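Local structure of acetyltransferase (Agrobacterium tumefaciens, 2FSR) at residues H75-G86 and I102-K113. The protein probably transfers an acetyl group from acetyl-CoA to an acceptor not yet identified, as enzymes of the GNAT family do. Residues are numbered along the deposited sequence; the frame is centred on the assembly and turned at random.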
# COMPACT_ATOMS: atom_id res chain seq x y z
N HIS A 75 -7.99 2.39 -8.63
CA HIS A 75 -7.13 1.19 -8.71
C HIS A 75 -6.93 0.63 -7.30
O HIS A 75 -7.03 -0.59 -7.06
CB HIS A 75 -5.81 1.58 -9.39
CG HIS A 75 -4.65 0.72 -9.00
ND1 HIS A 75 -4.16 -0.27 -9.82
CD2 HIS A 75 -3.85 0.74 -7.90
CE1 HIS A 75 -3.12 -0.84 -9.24
NE2 HIS A 75 -2.89 -0.22 -8.09
N ASP A 76 -6.67 1.53 -6.35
CA ASP A 76 -6.41 1.13 -4.97
C ASP A 76 -7.58 0.31 -4.35
O ASP A 76 -7.38 -0.67 -3.65
CB ASP A 76 -6.16 2.37 -4.12
CG ASP A 76 -4.81 3.04 -4.39
OD1 ASP A 76 -3.88 2.38 -4.92
OD2 ASP A 76 -4.66 4.24 -4.02
N LEU A 77 -8.81 0.74 -4.64
CA LEU A 77 -9.99 0.06 -4.17
C LEU A 77 -10.27 -1.18 -5.02
O LEU A 77 -10.47 -2.27 -4.49
CB LEU A 77 -11.19 1.03 -4.17
CG LEU A 77 -12.56 0.50 -3.72
CD1 LEU A 77 -13.25 -0.35 -4.78
CD2 LEU A 77 -12.49 -0.28 -2.38
N ALA A 78 -10.25 -1.01 -6.35
CA ALA A 78 -10.64 -2.08 -7.29
C ALA A 78 -9.75 -3.32 -7.26
O ALA A 78 -10.21 -4.42 -7.60
CB ALA A 78 -10.73 -1.55 -8.71
N ASN A 79 -8.49 -3.15 -6.86
CA ASN A 79 -7.59 -4.30 -6.79
C ASN A 79 -8.17 -5.43 -5.92
O ASN A 79 -7.94 -6.60 -6.19
CB ASN A 79 -6.18 -3.90 -6.33
CG ASN A 79 -5.25 -3.55 -7.49
OD1 ASN A 79 -4.11 -4.03 -7.53
ND2 ASN A 79 -5.71 -2.73 -8.43
N TRP A 80 -8.91 -5.08 -4.86
CA TRP A 80 -9.51 -6.10 -3.98
C TRP A 80 -10.43 -7.05 -4.77
O TRP A 80 -10.27 -8.26 -4.70
CB TRP A 80 -10.26 -5.47 -2.80
CG TRP A 80 -9.31 -4.90 -1.82
CD1 TRP A 80 -8.95 -3.58 -1.68
CD2 TRP A 80 -8.54 -5.63 -0.84
NE1 TRP A 80 -8.01 -3.45 -0.65
CE2 TRP A 80 -7.75 -4.69 -0.13
CE3 TRP A 80 -8.45 -6.99 -0.50
CZ2 TRP A 80 -6.85 -5.08 0.89
CZ3 TRP A 80 -7.59 -7.36 0.53
CH2 TRP A 80 -6.80 -6.41 1.21
N HIS A 81 -11.32 -6.46 -5.55
CA HIS A 81 -12.24 -7.23 -6.38
C HIS A 81 -11.51 -8.07 -7.41
O HIS A 81 -11.88 -9.23 -7.66
CB HIS A 81 -13.18 -6.25 -7.09
CG HIS A 81 -14.25 -6.90 -7.92
ND1 HIS A 81 -15.45 -7.30 -7.39
CD2 HIS A 81 -14.30 -7.16 -9.25
CE1 HIS A 81 -16.20 -7.82 -8.35
NE2 HIS A 81 -15.53 -7.74 -9.49
N PHE A 82 -10.47 -7.50 -8.01
CA PHE A 82 -9.78 -8.14 -9.13
C PHE A 82 -8.77 -9.19 -8.70
O PHE A 82 -8.58 -10.19 -9.43
CB PHE A 82 -9.07 -7.09 -9.96
CG PHE A 82 -9.99 -6.15 -10.71
CD1 PHE A 82 -11.19 -6.59 -11.30
CD2 PHE A 82 -9.61 -4.81 -10.87
CE1 PHE A 82 -12.00 -5.68 -12.02
CE2 PHE A 82 -10.41 -3.91 -11.58
CZ PHE A 82 -11.60 -4.34 -12.14
N PHE A 83 -8.09 -8.95 -7.57
CA PHE A 83 -6.93 -9.77 -7.18
C PHE A 83 -6.97 -10.33 -5.78
O PHE A 83 -6.16 -11.21 -5.46
CB PHE A 83 -5.63 -8.98 -7.31
CG PHE A 83 -5.42 -8.37 -8.64
CD1 PHE A 83 -5.22 -9.17 -9.77
CD2 PHE A 83 -5.42 -6.99 -8.78
CE1 PHE A 83 -5.06 -8.59 -11.02
CE2 PHE A 83 -5.25 -6.39 -10.02
CZ PHE A 83 -5.07 -7.20 -11.15
N GLY A 84 -7.87 -9.84 -4.94
CA GLY A 84 -7.95 -10.29 -3.54
C GLY A 84 -6.95 -9.60 -2.61
O GLY A 84 -6.75 -10.03 -1.47
N HIS A 85 -6.36 -8.53 -3.12
CA HIS A 85 -5.49 -7.63 -2.35
C HIS A 85 -5.63 -6.23 -2.95
O HIS A 85 -6.17 -6.07 -4.07
CB HIS A 85 -4.02 -8.08 -2.40
CG HIS A 85 -3.44 -8.10 -3.78
ND1 HIS A 85 -3.22 -6.96 -4.53
CD2 HIS A 85 -3.07 -9.14 -4.58
CE1 HIS A 85 -2.71 -7.29 -5.71
NE2 HIS A 85 -2.61 -8.61 -5.76
N GLY A 86 -5.19 -5.21 -2.21
CA GLY A 86 -5.37 -3.82 -2.65
C GLY A 86 -4.93 -2.88 -1.55
O GLY A 86 -4.14 -3.26 -0.69
N ILE A 102 -1.64 2.14 2.83
CA ILE A 102 -0.78 0.99 2.55
C ILE A 102 -1.48 0.12 1.51
O ILE A 102 -2.71 0.03 1.53
CB ILE A 102 -0.49 0.17 3.85
CG1 ILE A 102 0.56 -0.93 3.60
CG2 ILE A 102 -1.77 -0.42 4.44
CD1 ILE A 102 1.95 -0.45 3.39
N GLY A 103 -0.73 -0.50 0.60
CA GLY A 103 -1.41 -1.35 -0.40
C GLY A 103 -0.54 -2.35 -1.11
O GLY A 103 0.69 -2.23 -1.14
N ILE A 104 -1.19 -3.36 -1.67
CA ILE A 104 -0.54 -4.24 -2.62
C ILE A 104 -1.24 -4.09 -3.97
O ILE A 104 -2.47 -4.19 -4.05
CB ILE A 104 -0.53 -5.69 -2.15
CG1 ILE A 104 0.28 -5.83 -0.85
CG2 ILE A 104 0.05 -6.62 -3.22
CD1 ILE A 104 0.00 -7.14 -0.11
N ASN A 105 -0.42 -3.85 -4.97
CA ASN A 105 -0.85 -3.46 -6.32
C ASN A 105 -0.56 -4.55 -7.33
O ASN A 105 0.51 -5.16 -7.30
CB ASN A 105 -0.03 -2.25 -6.74
CG ASN A 105 -0.24 -1.08 -5.79
OD1 ASN A 105 -1.30 -0.47 -5.79
ND2 ASN A 105 0.75 -0.81 -4.95
N HIS A 106 -1.47 -4.76 -8.27
CA HIS A 106 -1.11 -5.60 -9.43
C HIS A 106 -1.86 -5.07 -10.66
O HIS A 106 -2.31 -3.91 -10.66
CB HIS A 106 -1.40 -7.08 -9.15
CG HIS A 106 -0.57 -8.03 -9.97
ND1 HIS A 106 -0.83 -9.39 -10.00
CD2 HIS A 106 0.49 -7.83 -10.78
CE1 HIS A 106 0.04 -9.98 -10.79
NE2 HIS A 106 0.85 -9.06 -11.29
N GLY A 107 -1.99 -5.91 -11.67
CA GLY A 107 -2.59 -5.48 -12.92
C GLY A 107 -1.55 -5.01 -13.93
O GLY A 107 -0.34 -5.13 -13.68
N PRO A 108 -2.00 -4.47 -15.08
CA PRO A 108 -1.10 -4.21 -16.22
C PRO A 108 0.01 -3.20 -15.98
O PRO A 108 0.95 -3.15 -16.77
CB PRO A 108 -2.07 -3.70 -17.31
CG PRO A 108 -3.21 -3.13 -16.54
CD PRO A 108 -3.40 -4.09 -15.39
N LEU A 109 -0.07 -2.42 -14.91
CA LEU A 109 0.93 -1.38 -14.67
C LEU A 109 2.00 -1.82 -13.69
O LEU A 109 2.94 -1.08 -13.44
CB LEU A 109 0.26 -0.09 -14.17
CG LEU A 109 -0.90 0.45 -15.01
CD1 LEU A 109 -1.37 1.78 -14.42
CD2 LEU A 109 -0.47 0.61 -16.45
N PHE A 110 1.86 -3.04 -13.17
CA PHE A 110 2.82 -3.58 -12.17
C PHE A 110 3.35 -4.94 -12.60
O PHE A 110 2.61 -5.92 -12.59
CB PHE A 110 2.12 -3.70 -10.81
CG PHE A 110 1.79 -2.39 -10.20
CD1 PHE A 110 2.65 -1.79 -9.28
CD2 PHE A 110 0.61 -1.72 -10.55
CE1 PHE A 110 2.35 -0.53 -8.74
CE2 PHE A 110 0.31 -0.46 -10.00
CZ PHE A 110 1.16 0.12 -9.09
N PRO A 111 4.64 -5.00 -12.98
CA PRO A 111 5.17 -6.31 -13.45
C PRO A 111 5.10 -7.45 -12.43
O PRO A 111 5.01 -8.61 -12.82
CB PRO A 111 6.63 -5.99 -13.80
CG PRO A 111 6.63 -4.51 -14.09
CD PRO A 111 5.62 -3.91 -13.17
N GLU A 112 5.17 -7.12 -11.13
CA GLU A 112 4.96 -8.06 -10.05
C GLU A 112 4.08 -7.41 -8.98
O GLU A 112 3.98 -6.17 -8.95
CB GLU A 112 6.32 -8.44 -9.45
CG GLU A 112 7.20 -9.26 -10.43
CD GLU A 112 8.47 -9.78 -9.78
OE1 GLU A 112 9.49 -9.05 -9.81
OE2 GLU A 112 8.43 -10.90 -9.22
N LYS A 113 3.47 -8.24 -8.13
CA LYS A 113 2.65 -7.73 -7.00
C LYS A 113 3.52 -6.87 -6.11
O LYS A 113 4.60 -7.29 -5.69
CB LYS A 113 1.97 -8.86 -6.23
CG LYS A 113 0.92 -9.61 -7.06
CD LYS A 113 0.20 -10.65 -6.23
CE LYS A 113 -0.79 -11.45 -7.06
NZ LYS A 113 -1.94 -10.64 -7.58
O HOH W 1 -2.61 0.37 -3.59
O HOH W 2 -4.20 -12.25 -7.25
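Lys113 NZ is gripped by three partners: His85 NE2 at 2.8 Å, His106 ND1 at 2.9 Å and a water that accepts from NZ and donates to Phe83 O. In this GNAT alpha/beta fold the His85 bond and the water tie the C-terminal end of helix 66-83 to the loop between antiparallel strands 97-105 and 114-119; the His106 bond holds Lys113 within that loop. The ammonium probably disfavours a proton on His85 NE2 and on His106 ND1. NZ lies practically in the His85 ring plane, and the other ring nitrogen, ND1, donates to Ile104 O at 2.9 Å from well above that carbonyl's plane. With chi1 at 61°, CG of His85 sits between its backbone N and carbonyl carbon, and the imidazole reaches both partners. Its faces are packed as well: Ile104 CG2 covers one, Phe83 CB the other. Phe83 in turn receives His106 CB over the centre of its ring, a CH-pi contact 4.0 Å from the centroid. Gly84, with positive phi, lets the chain leave the helix and run on to Gly86, whose O accepts from Ile104 N. Earlier in the helix, Asn79 OD1 takes the backbone N-H of His106 nearly head-on, just where the strand ends. An amide suits Asn105: ND2 donates to Glu114, while OD1 accepts from a water shared with Asp76 OD1 (Asp76 OD2 bonds Gln101 NE2) and, at 2.8 Å, from His75 NE2; OD1 lies only 5° out of the His75 ring plane.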